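Local coordinates for protein adenylate cyclase (Hippeastrum hybrid cultivar, PDB 6YP4) that hydrolyses triphosphate compounds, with triphosphatase rather than adenylyl cyclase activity dominating, and is a member of the metal-binding CYTH family, at residues D151-E164 and S191-L204. Numbering follows the deposited sequence.
Sequences DETEYGFGTSYEIE and SGASKFAVFRSGKL. With GCP (phosphomethylphosphonic acid guanylate ester), chain B.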
ATOM      1  N   ASP A 151       8.249 -11.206   5.410  1.00 25.57           N
ATOM      2  CA  ASP A 151       9.128 -11.377   4.266  1.00 27.64           C
ATOM      3  C   ASP A 151       9.873 -12.705   4.344  1.00 31.79           C
ATOM      4  O   ASP A 151      10.288 -13.138   5.421  1.00 32.51           O
ATOM      5  CB  ASP A 151      10.152 -10.237   4.181  1.00 29.66           C
ATOM      6  CG  ASP A 151       9.549  -8.923   3.704  1.00 34.01           C
ATOM      7  OD1 ASP A 151       8.562  -8.930   2.907  1.00 29.24           O
ATOM      8  OD2 ASP A 151      10.106  -7.875   4.102  1.00 27.40           O
ATOM      9  N   GLU A 152      10.049 -13.334   3.194  1.00 29.95           N
ATOM     10  CA  GLU A 152      10.912 -14.494   3.040  1.00 28.14           C
ATOM     11  C   GLU A 152      11.927 -14.111   1.975  1.00 27.23           C
ATOM     12  O   GLU A 152      11.592 -14.046   0.787  1.00 20.47           O
ATOM     13  CB  GLU A 152      10.113 -15.739   2.656  1.00 33.93           C
ATOM     14  CG  GLU A 152      10.955 -17.004   2.478  1.00 42.44           C
ATOM     15  CD  GLU A 152      10.111 -18.230   2.184  1.00 55.05           C
ATOM     16  OE1 GLU A 152       8.866 -18.126   2.235  1.00 55.37           O
ATOM     17  OE2 GLU A 152      10.696 -19.297   1.898  1.00 65.74           O
ATOM     18  N   THR A 153      13.172 -13.872   2.404  1.00 25.90           N
ATOM     19  CA  THR A 153      14.179 -13.203   1.591  1.00 26.48           C
ATOM     20  C   THR A 153      15.242 -14.218   1.192  1.00 30.22           C
ATOM     21  O   THR A 153      15.969 -14.734   2.050  1.00 28.08           O
ATOM     22  CB  THR A 153      14.800 -12.036   2.350  1.00 29.41           C
ATOM     23  OG1 THR A 153      13.759 -11.146   2.779  1.00 26.52           O
ATOM     24  CG2 THR A 153      15.758 -11.296   1.456  1.00 23.17           C
ATOM     25  N   GLU A 154      15.330 -14.493  -0.100  1.00 22.33           N
ATOM     26  CA  GLU A 154      16.258 -15.482  -0.638  1.00 31.04           C
ATOM     27  C   GLU A 154      17.420 -14.713  -1.234  1.00 37.36           C
ATOM     28  O   GLU A 154      17.299 -14.105  -2.302  1.00 33.74           O
ATOM     29  CB  GLU A 154      15.591 -16.386  -1.670  1.00 35.42           C
ATOM     30  CG  GLU A 154      14.199 -16.870  -1.272  1.00 65.71           C
ATOM     31  CD  GLU A 154      14.205 -18.248  -0.622  1.00 87.20           C
ATOM     32  OE1 GLU A 154      15.306 -18.760  -0.303  1.00 94.07           O
ATOM     33  OE2 GLU A 154      13.103 -18.814  -0.423  1.00 87.23           O
ATOM     34  N   TYR A 155      18.529 -14.688  -0.507  1.00 34.73           N
ATOM     35  CA  TYR A 155      19.775 -14.193  -1.054  1.00 35.52           C
ATOM     36  C   TYR A 155      20.477 -15.348  -1.751  1.00 38.66           C
ATOM     37  O   TYR A 155      20.078 -16.508  -1.631  1.00 37.09           O
ATOM     38  CB  TYR A 155      20.671 -13.614   0.044  1.00 28.82           C
ATOM     39  CG  TYR A 155      20.052 -12.544   0.903  1.00 31.48           C
ATOM     40  CD1 TYR A 155      19.991 -11.216   0.467  1.00 32.70           C
ATOM     41  CD2 TYR A 155      19.542 -12.846   2.163  1.00 27.93           C
ATOM     42  CE1 TYR A 155      19.427 -10.220   1.259  1.00 25.96           C
ATOM     43  CE2 TYR A 155      18.967 -11.862   2.957  1.00 29.01           C
ATOM     44  CZ  TYR A 155      18.920 -10.549   2.504  1.00 27.41           C
ATOM     45  OH  TYR A 155      18.348  -9.570   3.308  1.00 33.00           O
ATOM     46  N   GLY A 156      21.538 -15.037  -2.484  1.00 45.88           N
ATOM     47  CA  GLY A 156      22.318 -16.114  -3.061  1.00 53.50           C
ATOM     48  C   GLY A 156      22.810 -17.092  -2.014  1.00 49.02           C
ATOM     49  O   GLY A 156      22.911 -18.292  -2.274  1.00 49.17           O
ATOM     50  N   PHE A 157      23.063 -16.603  -0.805  1.00 47.49           N
ATOM     51  CA  PHE A 157      23.838 -17.319   0.195  1.00 44.92           C
ATOM     52  C   PHE A 157      23.008 -17.820   1.371  1.00 47.92           C
ATOM     53  O   PHE A 157      23.566 -18.458   2.266  1.00 39.33           O
ATOM     54  CB  PHE A 157      24.966 -16.412   0.698  1.00 36.67           C
ATOM     55  CG  PHE A 157      24.532 -14.990   0.923  1.00 37.39           C
ATOM     56  CD1 PHE A 157      23.834 -14.645   2.060  1.00 33.23           C
ATOM     57  CD2 PHE A 157      24.811 -14.003  -0.007  1.00 39.24           C
ATOM     58  CE1 PHE A 157      23.417 -13.338   2.266  1.00 45.73           C
ATOM     59  CE2 PHE A 157      24.399 -12.696   0.194  1.00 40.00           C
ATOM     60  CZ  PHE A 157      23.708 -12.365   1.330  1.00 39.83           C
ATOM     61  N   GLY A 158      21.707 -17.551   1.407  1.00 30.81           N
ATOM     62  CA  GLY A 158      20.893 -18.027   2.507  1.00 31.10           C
ATOM     63  C   GLY A 158      19.552 -17.326   2.478  1.00 37.32           C
ATOM     64  O   GLY A 158      19.320 -16.425   1.670  1.00 35.29           O
ATOM     65  N   THR A 159      18.678 -17.750   3.389  1.00 29.95           N
ATOM     66  CA  THR A 159      17.316 -17.233   3.513  1.00 28.92           C
ATOM     67  C   THR A 159      17.143 -16.583   4.878  1.00 35.91           C
ATOM     68  O   THR A 159      17.662 -17.085   5.887  1.00 42.11           O
ATOM     69  CB  THR A 159      16.291 -18.359   3.348  1.00 40.29           C
ATOM     70  OG1 THR A 159      16.582 -19.081   2.152  1.00 41.00           O
ATOM     71  CG2 THR A 159      14.875 -17.808   3.263  1.00 45.55           C
ATOM     72  N   SER A 160      16.448 -15.444   4.912  1.00 29.35           N
ATOM     73  CA  SER A 160      16.089 -14.810   6.171  1.00 30.21           C
ATOM     74  C   SER A 160      14.596 -14.508   6.167  1.00 29.12           C
ATOM     75  O   SER A 160      13.964 -14.444   5.110  1.00 29.51           O
ATOM     76  CB  SER A 160      16.887 -13.523   6.408  1.00 38.85           C
ATOM     77  OG  SER A 160      16.417 -12.464   5.597  1.00 45.80           O
ATOM     78  N   TYR A 161      14.039 -14.338   7.364  1.00 29.84           N
ATOM     79  CA  TYR A 161      12.616 -14.065   7.545  1.00 30.74           C
ATOM     80  C   TYR A 161      12.471 -12.851   8.452  1.00 32.80           C
ATOM     81  O   TYR A 161      13.151 -12.763   9.483  1.00 33.16           O
ATOM     82  CB  TYR A 161      11.890 -15.272   8.157  1.00 33.84           C
ATOM     83  CG  TYR A 161      12.149 -16.591   7.458  1.00 41.13           C
ATOM     84  CD1 TYR A 161      11.270 -17.069   6.487  1.00 42.32           C
ATOM     85  CD2 TYR A 161      13.259 -17.376   7.783  1.00 43.72           C
ATOM     86  CE1 TYR A 161      11.496 -18.270   5.850  1.00 40.20           C
ATOM     87  CE2 TYR A 161      13.493 -18.574   7.148  1.00 41.82           C
ATOM     88  CZ  TYR A 161      12.605 -19.019   6.186  1.00 41.13           C
ATOM     89  OH  TYR A 161      12.837 -20.217   5.546  1.00 57.07           O
ATOM     90  N   GLU A 162      11.610 -11.903   8.069  1.00 28.98           N
ATOM     91  CA  GLU A 162      11.388 -10.745   8.914  1.00 29.73           C
ATOM     92  C   GLU A 162       9.906 -10.430   8.942  1.00 29.79           C
ATOM     93  O   GLU A 162       9.144 -10.823   8.049  1.00 32.34           O
ATOM     94  CB  GLU A 162      12.128  -9.485   8.449  1.00 44.63           C
ATOM     95  CG  GLU A 162      13.594  -9.649   8.149  1.00 53.34           C
ATOM     96  CD  GLU A 162      14.139  -8.488   7.343  1.00 65.36           C
ATOM     97  OE1 GLU A 162      14.000  -7.338   7.801  1.00 78.40           O
ATOM     98  OE2 GLU A 162      14.671  -8.732   6.244  1.00 59.76           O
ATOM     99  N   ILE A 163       9.510  -9.690   9.965  1.00 32.52           N
ATOM    100  CA  ILE A 163       8.217  -9.013   9.960  1.00 35.10           C
ATOM    101  C   ILE A 163       8.444  -7.536  10.259  1.00 39.41           C
ATOM    102  O   ILE A 163       9.284  -7.185  11.099  1.00 40.46           O
ATOM    103  CB  ILE A 163       7.221  -9.656  10.948  1.00 37.80           C
ATOM    104  CG1 ILE A 163       5.839  -8.990  10.772  1.00 40.38           C
ATOM    105  CG2 ILE A 163       7.720  -9.554  12.377  1.00 41.91           C
ATOM    106  CD1 ILE A 163       4.671  -9.911  10.994  1.00 38.23           C
ATOM    107  N   GLU A 164       7.717  -6.666   9.546  1.00 32.78           N
ATOM    108  CA  GLU A 164       7.950  -5.230   9.611  1.00 30.59           C
ATOM    109  C   GLU A 164       6.623  -4.488   9.596  1.00 29.23           C
ATOM    110  O   GLU A 164       5.625  -5.002   9.092  1.00 28.24           O
ATOM    111  CB  GLU A 164       8.819  -4.747   8.451  1.00 33.29           C
ATOM    112  CG  GLU A 164      10.115  -5.539   8.349  1.00 49.20           C
ATOM    113  CD  GLU A 164      10.900  -5.222   7.108  1.00 57.92           C
ATOM    114  OE1 GLU A 164      10.421  -4.398   6.294  1.00 59.61           O
ATOM    115  OE2 GLU A 164      11.989  -5.809   6.947  1.00 69.42           O
ATOM    116  N   SER A 191      15.777  -6.770  14.176  1.00 40.49           N
ATOM    117  CA  SER A 191      16.640  -6.826  13.000  1.00 41.82           C
ATOM    118  C   SER A 191      17.856  -5.935  13.207  1.00 43.69           C
ATOM    119  O   SER A 191      17.728  -4.784  13.630  1.00 47.55           O
ATOM    120  CB  SER A 191      15.878  -6.369  11.751  1.00 45.28           C
ATOM    121  OG  SER A 191      14.746  -7.182  11.493  1.00 52.96           O
ATOM    122  N   GLY A 192      19.039  -6.464  12.910  1.00 45.97           N
ATOM    123  CA  GLY A 192      20.254  -5.711  13.149  1.00 43.81           C
ATOM    124  C   GLY A 192      20.823  -5.042  11.914  1.00 51.40           C
ATOM    125  O   GLY A 192      21.796  -4.282  12.016  1.00 48.13           O
ATOM    126  N   ALA A 193      20.223  -5.307  10.749  1.00 41.16           N
ATOM    127  CA  ALA A 193      20.692  -4.755   9.481  1.00 41.45           C
ATOM    128  C   ALA A 193      19.590  -4.874   8.434  1.00 40.53           C
ATOM    129  O   ALA A 193      18.757  -5.779   8.501  1.00 46.99           O
ATOM    130  CB  ALA A 193      21.958  -5.468   9.000  1.00 39.45           C
ATOM    131  N   SER A 194      19.602  -3.955   7.466  1.00 43.59           N
ATOM    132  CA  SER A 194      18.632  -3.955   6.369  1.00 46.27           C
ATOM    133  C   SER A 194      18.912  -5.099   5.394  1.00 43.38           C
ATOM    134  O   SER A 194      19.984  -5.709   5.408  1.00 38.75           O
ATOM    135  CB  SER A 194      18.687  -2.631   5.612  1.00 47.44           C
ATOM    136  OG  SER A 194      19.996  -2.429   5.094  1.00 48.51           O
ATOM    137  N   LYS A 195      17.949  -5.374   4.498  1.00 27.65           N
ATOM    138  CA  LYS A 195      18.222  -6.379   3.473  1.00 28.41           C
ATOM    139  C   LYS A 195      19.341  -5.926   2.544  1.00 35.81           C
ATOM    140  O   LYS A 195      20.132  -6.752   2.072  1.00 40.78           O
ATOM    141  CB  LYS A 195      16.972  -6.721   2.660  1.00 29.85           C
ATOM    142  CG  LYS A 195      15.789  -7.087   3.490  1.00 33.48           C
ATOM    143  CD  LYS A 195      14.550  -7.185   2.632  1.00 33.22           C
ATOM    144  CE  LYS A 195      13.570  -8.105   3.285  1.00 27.28           C
ATOM    145  NZ  LYS A 195      12.804  -7.312   4.272  1.00 28.61           N
ATOM    146  N   PHE A 196      19.432  -4.623   2.271  1.00 31.12           N
ATOM    147  CA  PHE A 196      20.495  -4.143   1.390  1.00 34.17           C
ATOM    148  C   PHE A 196      21.855  -4.401   2.013  1.00 32.91           C
ATOM    149  O   PHE A 196      22.762  -4.925   1.359  1.00 33.79           O
ATOM    150  CB  PHE A 196      20.314  -2.652   1.093  1.00 34.99           C
ATOM    151  CG  PHE A 196      21.362  -2.072   0.173  1.00 34.94           C
ATOM    152  CD1 PHE A 196      21.498  -2.529  -1.128  1.00 33.89           C
ATOM    153  CD2 PHE A 196      22.204  -1.056   0.612  1.00 39.69           C
ATOM    154  CE1 PHE A 196      22.459  -1.981  -1.981  1.00 36.29           C
ATOM    155  CE2 PHE A 196      23.162  -0.501  -0.240  1.00 41.73           C
ATOM    156  CZ  PHE A 196      23.290  -0.968  -1.535  1.00 39.82           C
ATOM    157  N   ALA A 197      22.004  -4.049   3.288  1.00 30.53           N
ATOM    158  CA  ALA A 197      23.259  -4.282   3.995  1.00 33.21           C
ATOM    159  C   ALA A 197      23.633  -5.756   3.995  1.00 34.85           C
ATOM    160  O   ALA A 197      24.803  -6.107   3.793  1.00 39.54           O
ATOM    161  CB  ALA A 197      23.149  -3.758   5.430  1.00 35.11           C
ATOM    162  N   VAL A 198      22.657  -6.633   4.244  1.00 37.41           N
ATOM    163  CA  VAL A 198      22.918  -8.071   4.256  1.00 36.53           C
ATOM    164  C   VAL A 198      23.342  -8.545   2.868  1.00 43.71           C
ATOM    165  O   VAL A 198      24.284  -9.341   2.724  1.00 39.67           O
ATOM    166  CB  VAL A 198      21.681  -8.834   4.769  1.00 33.26           C
ATOM    167  CG1 VAL A 198      21.831 -10.315   4.509  1.00 34.09           C
ATOM    168  CG2 VAL A 198      21.458  -8.571   6.265  1.00 34.67           C
ATOM    169  N   PHE A 199      22.646  -8.071   1.831  1.00 40.58           N
ATOM    170  CA  PHE A 199      23.034  -8.390   0.462  1.00 35.09           C
ATOM    171  C   PHE A 199      24.494  -8.042   0.213  1.00 36.08           C
ATOM    172  O   PHE A 199      25.293  -8.909  -0.162  1.00 49.02           O
ATOM    173  CB  PHE A 199      22.129  -7.645  -0.521  1.00 31.25           C
ATOM    174  CG  PHE A 199      22.606  -7.694  -1.945  1.00 40.13           C
ATOM    175  CD1 PHE A 199      22.920  -6.517  -2.622  1.00 40.96           C
ATOM    176  CD2 PHE A 199      22.729  -8.909  -2.610  1.00 48.31           C
ATOM    177  CE1 PHE A 199      23.351  -6.542  -3.935  1.00 40.26           C
ATOM    178  CE2 PHE A 199      23.163  -8.949  -3.939  1.00 46.14           C
ATOM    179  CZ  PHE A 199      23.477  -7.762  -4.598  1.00 43.34           C
ATOM    180  N   ARG A 200      24.869  -6.780   0.452  1.00 37.43           N
ATOM    181  CA  ARG A 200      26.242  -6.347   0.185  1.00 43.15           C
ATOM    182  C   ARG A 200      27.251  -7.107   1.033  1.00 46.80           C
ATOM    183  O   ARG A 200      28.374  -7.358   0.579  1.00 44.19           O
ATOM    184  CB  ARG A 200      26.381  -4.839   0.423  1.00 50.73           C
ATOM    185  CG  ARG A 200      25.471  -3.974  -0.456  1.00 54.52           C
ATOM    186  CD  ARG A 200      25.846  -4.089  -1.936  1.00 57.56           C
ATOM    187  NE  ARG A 200      26.945  -3.195  -2.299  1.00 58.76           N
ATOM    188  CZ  ARG A 200      27.804  -3.426  -3.288  1.00 56.94           C
ATOM    189  NH1 ARG A 200      27.703  -4.537  -4.009  1.00 53.87           N
ATOM    190  NH2 ARG A 200      28.778  -2.555  -3.543  1.00 51.85           N
ATOM    191  N   SER A 201      26.877  -7.484   2.260  1.00 43.17           N
ATOM    192  CA  SER A 201      27.806  -8.195   3.131  1.00 47.10           C
ATOM    193  C   SER A 201      28.099  -9.601   2.621  1.00 53.24           C
ATOM    194  O   SER A 201      29.153 -10.168   2.933  1.00 49.47           O
ATOM    195  CB  SER A 201      27.245  -8.260   4.549  1.00 41.70           C
ATOM    196  OG  SER A 201      26.416  -9.402   4.703  1.00 43.06           O
ATOM    197  N   GLY A 202      27.183 -10.188   1.857  1.00 52.11           N
ATOM    198  CA  GLY A 202      27.418 -11.505   1.308  1.00 47.36           C
ATOM    199  C   GLY A 202      27.253 -12.654   2.274  1.00 45.75           C
ATOM    200  O   GLY A 202      27.609 -13.785   1.927  1.00 49.31           O
ATOM    201  N   LYS A 203      26.736 -12.415   3.476  1.00 43.20           N
ATOM    202  CA  LYS A 203      26.469 -13.507   4.402  1.00 47.07           C
ATOM    203  C   LYS A 203      25.397 -13.058   5.382  1.00 47.50           C
ATOM    204  O   LYS A 203      25.129 -11.861   5.539  1.00 45.91           O
ATOM    205  CB  LYS A 203      27.740 -13.953   5.148  1.00 49.82           C
ATOM    206  CG  LYS A 203      28.323 -12.879   6.032  1.00 56.86           C
ATOM    207  CD  LYS A 203      29.364 -13.444   6.978  1.00 71.65           C
ATOM    208  CE  LYS A 203      29.625 -12.485   8.127  1.00 83.47           C
ATOM    209  NZ  LYS A 203      28.778 -12.800   9.317  1.00 87.23           N
ATOM    210  N   LEU A 204      24.793 -14.040   6.044  1.00 51.19           N
ATOM    211  CA  LEU A 204      23.704 -13.776   6.974  1.00 60.90           C
ATOM    212  C   LEU A 204      24.251 -13.331   8.320  1.00 71.32           C
ATOM    213  O   LEU A 204      25.147 -13.972   8.881  1.00 67.33           O
ATOM    214  CB  LEU A 204      22.843 -15.022   7.163  1.00 54.92           C
ATOM    215  CG  LEU A 204      21.963 -15.479   6.007  1.00 48.75           C
ATOM    216  CD1 LEU A 204      21.409 -16.855   6.296  1.00 50.38           C
ATOM    217  CD2 LEU A 204      20.828 -14.493   5.773  1.00 48.86           C
TER
HETATM  218  PG  GCP B 301      12.652  -3.302   3.831  1.00 63.84           P
HETATM  219  O1G GCP B 301      12.816  -3.767   5.247  1.00 64.16           O
HETATM  220  O2G GCP B 301      12.538  -4.484   2.894  1.00 55.15           O
HETATM  221  O3G GCP B 301      13.828  -2.441   3.442  1.00 72.85           O
HETATM  222  C3B GCP B 301      11.113  -2.322   3.736  1.00 51.60           C
HETATM  223  PB  GCP B 301      10.938  -1.671   2.009  1.00 51.64           P
HETATM  224  O1B GCP B 301      12.250  -1.223   1.432  1.00 43.23           O
HETATM  225  O2B GCP B 301      10.248  -2.679   1.123  1.00 47.02           O
HETATM  226  O3A GCP B 301       9.968  -0.352   2.151  1.00 66.06           O
HETATM  227  PA  GCP B 301       9.311   0.314   0.800  1.00 85.82           P
HETATM  228  O1A GCP B 301       9.433   1.819   0.954  1.00 95.47           O
HETATM  229  O2A GCP B 301      10.128  -0.153  -0.386  1.00 94.49           O
HETATM  230  O5' GCP B 301       7.712  -0.199   0.621  1.00 69.06           O
HETATM  231  C5' GCP B 301       7.085  -0.868   1.707  1.00 64.51           C
HETATM  232  C4' GCP B 301       6.880   0.102   2.947  1.00 68.33           C
HETATM  233  O4' GCP B 301       6.311   1.505   2.569  1.00 61.93           O
HETATM  234  C3' GCP B 301       6.013  -0.407   3.735  1.00 71.52           C
HETATM  235  O3' GCP B 301       6.447  -0.261   5.110  1.00 75.75           O
HETATM  236  C2' GCP B 301       4.548   0.347   3.425  1.00 72.32           C
HETATM  237  O2' GCP B 301       3.774   0.608   4.656  1.00 62.66           O
HETATM  238  C1' GCP B 301       4.759   1.413   2.753  1.00 65.36           C
HETATM  239  N9  GCP B 301       4.063   1.316   1.409  1.00 72.08           N
HETATM  240  C8  GCP B 301       4.733   0.906   0.325  1.00 72.62           C
HETATM  241  N7  GCP B 301       3.897   0.910  -0.731  1.00 63.69           N
HETATM  242  C5  GCP B 301       2.697   1.324  -0.295  1.00 67.05           C
HETATM  243  C6  GCP B 301       1.482   1.515  -0.948  1.00 64.40           C
HETATM  244  O6  GCP B 301       1.392   1.296  -2.110  1.00 70.34           O
HETATM  245  N1  GCP B 301       0.419   1.944  -0.267  1.00 61.34           N
HETATM  246  C2  GCP B 301       0.523   2.195   1.066  1.00 58.69           C
HETATM  247  N2  GCP B 301      -0.705   2.660   1.706  1.00 60.80           N
HETATM  248  N3  GCP B 301       1.710   2.007   1.706  1.00 69.48           N
HETATM  249  C4  GCP B 301       2.796   1.573   1.023  1.00 71.59           C
HETATM  250  O   HOH W   1      17.235  -7.784   7.190  1.00 38.37           O
HETATM  251  O   HOH W   2      15.100  -4.970   6.258  1.00 49.44           O
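Helix 195-201 runs roughly parallel to strand 151-155 of the hairpin formed by strands 151-155 and 158-164, its axis 10.2 Å from that of strand 151-155 and inclined to it by 22°, and K195 enters a cluster of acids on the hairpin. The lysine is extended as far as CE and then bends (chi4 84°), which brings NZ to D151 OD2 at 2.8 Å, on the anti side of that oxygen and 34° out of the carboxylate plane. E162, coming from the opposite direction, adds a weak hydrogen bond within a salt bridge, OE2 to NZ 3.1 Å, and E164 OE2 completes the network. NZ also donates to GCP O2G at 3.2 Å, so one ammonium joins the acids to the terminal phosphate. A water donating to both A193 O and, weakly, E162 OE2 bridges loop and strand.

Farther along the helix, Y155 is sandwiched: V198 CG1 makes a CH-pi contact over one face, 3.9 Å from the ring centroid, while T153 CG2 lies over the other. F157 lays its ring on the peptide after the helix, G202 C sitting over the centre 3.4 Å above the plane, with Y155 CB on the opposite face. With an alanine at F157 the G202-K203 peptide would probably lose its aromatic cover and a gap would open beside V198. L204 closes this end, CD1 lying 4.0 Å from G158 CA, where the absence of a side chain leaves room for it.

Outside the two segments, R137 salt-bridges D151 OD1, and N135 hydrogen-bonds to D151 OD1 and T153 OG1. F133 meets Y155, thus linking the contact to strand 127-141, while strand 2-9 pairs with 158-166 in the antiparallel sheet that curls into the CYTH tunnel, where K195 and E164 meet GCP.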